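Local coordinates for protein quinoline 2-oxidoreductase large subunit (PDB 1T3Q) that probably hydroxylates quinoline at carbon 2, as the molybdenum-carrying large subunit of a hydroxylase of the xanthine dehydrogenase family, at residues B[510-515]-B[669-674]. Numbering follows the deposited sequence.
With MCN (pterin cytosine dinucleotide), chain N.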
loop_
_atom_site.group_PDB
_atom_site.type_symbol
_atom_site.label_atom_id
_atom_site.label_comp_id
_atom_site.label_asym_id
_atom_site.label_seq_id
_atom_site.Cartn_x
_atom_site.Cartn_y
_atom_site.Cartn_z
ATOM N N HIS B 510 -20.886 -1.941 -7.414
ATOM C CA HIS B 510 -20.243 -3.140 -7.973
ATOM C C HIS B 510 -19.725 -4.122 -6.929
ATOM O O HIS B 510 -19.823 -5.333 -7.091
ATOM C CB HIS B 510 -19.053 -2.741 -8.850
ATOM C CG HIS B 510 -19.422 -1.910 -10.034
ATOM N ND1 HIS B 510 -18.484 -1.249 -10.797
ATOM C CD2 HIS B 510 -20.619 -1.651 -10.602
ATOM C CE1 HIS B 510 -19.089 -0.621 -11.787
ATOM N NE2 HIS B 510 -20.387 -0.850 -11.693
ATOM N N GLU B 511 -19.132 -3.583 -5.873
ATOM C CA GLU B 511 -18.565 -4.386 -4.810
ATOM C C GLU B 511 -19.605 -5.343 -4.230
ATOM O O GLU B 511 -19.271 -6.417 -3.727
ATOM C CB GLU B 511 -18.010 -3.447 -3.738
ATOM C CG GLU B 511 -17.330 -4.107 -2.572
ATOM C CD GLU B 511 -16.558 -3.098 -1.732
ATOM O OE1 GLU B 511 -16.256 -3.407 -0.565
ATOM O OE2 GLU B 511 -16.251 -1.999 -2.250
ATOM N N THR B 512 -20.870 -4.959 -4.322
ATOM C CA THR B 512 -21.946 -5.796 -3.814
ATOM C C THR B 512 -22.621 -6.595 -4.931
ATOM O O THR B 512 -22.720 -7.817 -4.852
ATOM C CB THR B 512 -23.007 -4.934 -3.080
ATOM O OG1 THR B 512 -22.411 -4.334 -1.920
ATOM C CG2 THR B 512 -24.196 -5.783 -2.653
ATOM N N THR B 513 -23.060 -5.912 -5.981
ATOM C CA THR B 513 -23.751 -6.594 -7.069
ATOM C C THR B 513 -22.924 -7.613 -7.851
ATOM O O THR B 513 -23.456 -8.636 -8.281
ATOM C CB THR B 513 -24.379 -5.581 -8.049
ATOM O OG1 THR B 513 -23.389 -4.646 -8.493
ATOM C CG2 THR B 513 -25.514 -4.832 -7.366
ATOM N N LEU B 514 -21.636 -7.354 -8.043
ATOM C CA LEU B 514 -20.820 -8.317 -8.773
ATOM C C LEU B 514 -20.660 -9.585 -7.934
ATOM O O LEU B 514 -20.526 -10.682 -8.473
ATOM C CB LEU B 514 -19.444 -7.721 -9.122
ATOM C CG LEU B 514 -19.467 -6.525 -10.085
ATOM C CD1 LEU B 514 -18.033 -6.071 -10.375
ATOM C CD2 LEU B 514 -20.180 -6.911 -11.385
ATOM N N ALA B 515 -20.682 -9.436 -6.610
ATOM C CA ALA B 515 -20.551 -10.587 -5.727
ATOM C C ALA B 515 -21.809 -11.441 -5.851
ATOM O O ALA B 515 -21.737 -12.668 -5.810
ATOM C CB ALA B 515 -20.368 -10.133 -4.273
ATOM N N MET B 669 -33.087 -7.508 -12.657
ATOM C CA MET B 669 -32.415 -6.617 -11.711
ATOM C C MET B 669 -31.563 -7.458 -10.769
ATOM O O MET B 669 -32.042 -8.446 -10.210
ATOM C CB MET B 669 -33.426 -5.839 -10.868
ATOM C CG MET B 669 -34.281 -4.842 -11.617
ATOM S SD MET B 669 -35.322 -3.921 -10.462
ATOM C CE MET B 669 -36.649 -5.085 -10.204
ATOM N N ILE B 670 -30.306 -7.068 -10.584
ATOM C CA ILE B 670 -29.422 -7.794 -9.679
ATOM C C ILE B 670 -29.796 -7.421 -8.246
ATOM O O ILE B 670 -29.952 -8.283 -7.381
ATOM C CB ILE B 670 -27.947 -7.405 -9.896
ATOM C CG1 ILE B 670 -27.528 -7.703 -11.337
ATOM C CG2 ILE B 670 -27.050 -8.159 -8.914
ATOM C CD1 ILE B 670 -26.160 -7.131 -11.683
ATOM N N ASN B 671 -29.959 -6.121 -8.019
ATOM C CA ASN B 671 -30.273 -5.589 -6.703
ATOM C C ASN B 671 -31.283 -4.457 -6.881
ATOM O O ASN B 671 -30.909 -3.317 -7.165
ATOM C CB ASN B 671 -28.975 -5.071 -6.063
ATOM C CG ASN B 671 -29.126 -4.758 -4.593
ATOM O OD1 ASN B 671 -29.958 -3.943 -4.208
ATOM N ND2 ASN B 671 -28.310 -5.405 -3.758
ATOM N N PRO B 672 -32.584 -4.762 -6.731
ATOM C CA PRO B 672 -33.644 -3.760 -6.884
ATOM C C PRO B 672 -33.392 -2.472 -6.101
ATOM O O PRO B 672 -33.638 -1.381 -6.603
ATOM C CB PRO B 672 -34.891 -4.506 -6.419
ATOM C CG PRO B 672 -34.598 -5.920 -6.837
ATOM C CD PRO B 672 -33.156 -6.082 -6.403
ATOM N N MET B 673 -32.911 -2.603 -4.869
ATOM C CA MET B 673 -32.619 -1.440 -4.037
ATOM C C MET B 673 -31.601 -0.523 -4.732
ATOM O O MET B 673 -31.795 0.690 -4.833
ATOM C CB MET B 673 -32.051 -1.893 -2.694
ATOM C CG MET B 673 -31.712 -0.752 -1.745
ATOM S SD MET B 673 -30.965 -1.346 -0.208
ATOM C CE MET B 673 -29.292 -1.725 -0.802
ATOM N N ILE B 674 -30.512 -1.113 -5.202
ATOM C CA ILE B 674 -29.466 -0.349 -5.875
ATOM C C ILE B 674 -29.975 0.261 -7.174
ATOM O O ILE B 674 -29.659 1.406 -7.492
ATOM C CB ILE B 674 -28.222 -1.239 -6.114
ATOM C CG1 ILE B 674 -27.478 -1.415 -4.784
ATOM C CG2 ILE B 674 -27.293 -0.609 -7.162
ATOM C CD1 ILE B 674 -26.363 -2.428 -4.814
HETATM N N1 MCN N . -27.758 -2.827 -11.602
HETATM C C2 MCN N . -28.482 -3.950 -11.085
HETATM N N3 MCN N . -29.186 -4.641 -12.060
HETATM C C4 MCN N . -29.243 -4.339 -13.416
HETATM C C5 MCN N . -28.490 -3.169 -13.886
HETATM C C6 MCN N . -27.756 -2.429 -12.990
HETATM O O2 MCN N . -28.472 -4.211 -9.903
HETATM N N4 MCN N . -29.942 -5.073 -14.255
HETATM C "C1'" MCN N . -26.912 -2.039 -10.533
HETATM C C2D MCN N . -25.379 -2.484 -10.550
HETATM O "O2'" MCN N . -24.824 -2.421 -9.188
HETATM C "C3'" MCN N . -24.750 -1.523 -11.537
HETATM C C4D MCN N . -25.465 -0.213 -11.306
HETATM O O4D MCN N . -26.830 -0.606 -10.781
HETATM O "O3'" MCN N . -23.309 -1.409 -11.271
HETATM C "C5'" MCN N . -25.470 0.774 -12.507
HETATM O "O5'" MCN N . -25.935 0.028 -13.605
HETATM P PA MCN N . -25.166 -0.139 -14.973
HETATM O O1A MCN N . -24.710 -1.565 -15.020
HETATM O O2A MCN N . -26.124 0.423 -16.009
HETATM O O3A MCN N . -23.898 0.863 -15.158
HETATM P PB MCN N . -22.429 0.831 -14.521
HETATM O O1B MCN N . -21.467 0.685 -15.655
HETATM O O2B MCN N . -22.339 -0.165 -13.402
HETATM O O3B MCN N . -22.285 2.282 -13.851
HETATM C C10 MCN N . -21.933 3.402 -14.623
HETATM C "C9'" MCN N . -23.187 4.199 -14.780
HETATM C "C8'" MCN N . -22.754 5.463 -15.559
HETATM S "S8'" MCN N . -22.118 5.166 -17.202
HETATM C "C7'" MCN N . -22.842 6.723 -15.126
HETATM S "S7'" MCN N . -22.318 8.169 -16.035
HETATM C "C6'" MCN N . -23.376 6.960 -13.674
HETATM C C7 MCN N . -24.288 5.840 -13.249
HETATM O "O9'" MCN N . -23.659 4.579 -13.403
HETATM N "N5'" MCN N . -22.141 7.237 -12.830
HETATM C C4A MCN N . -22.510 7.077 -11.436
HETATM N "N8'" MCN N . -24.669 5.994 -11.804
HETATM C C4B MCN N . -23.703 6.546 -10.913
HETATM N "N1'" MCN N . -24.022 6.405 -9.538
HETATM C "C2'" MCN N . -23.064 6.837 -8.686
HETATM N "N2'" MCN N . -23.325 6.738 -7.364
HETATM N "N3'" MCN N . -21.850 7.344 -9.104
HETATM C "C4'" MCN N . -21.449 7.502 -10.483
HETATM O "O4'" MCN N . -20.366 7.955 -10.766
#
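H510 NE2 donates a nearly straight hydrogen bond of 2.7 Å (171° at the hydrogen) to phosphate oxygen O2B of the pterin cytosine dinucleotide, which bridges helix 510-522 and the loop leading into helix 672-692. One turn along, T513 OG1 lies 2.7 Å from ribose O2'; its chi1 of 53° sets OG1 between backbone N and carbonyl carbon, where G509 O is a second hydrogen-bond partner. Segment 669-674 recognises the cytosine through its backbone: I670 N meets ring N3 at 3.1 Å, almost straight, and N671 N meets O2. No hydrogen bond joins the segments directly; their contact is mostly between aliphatic groups. T513 CG2 meets I674 CD1 tip to tip at 3.6 Å and also touches N671 CB, while I670 CG2 packs against T513 CB. N671 N-caps helix 672-692, OD1 accepting from I674 N at 3.1 Å with the donor 36° above the carbonyl plane; its ND2 bonds to V18 O and Q516 OE1. A leucine in place of H510 would probably leave O2B without this imidazole donor and weaken the hold on the pyrophosphate. Donors to N3 and O2 suit cytosine's unprotonated N3, whereas uracil would normally present an N-H there, consistent with selection of the cytosine dinucleotide.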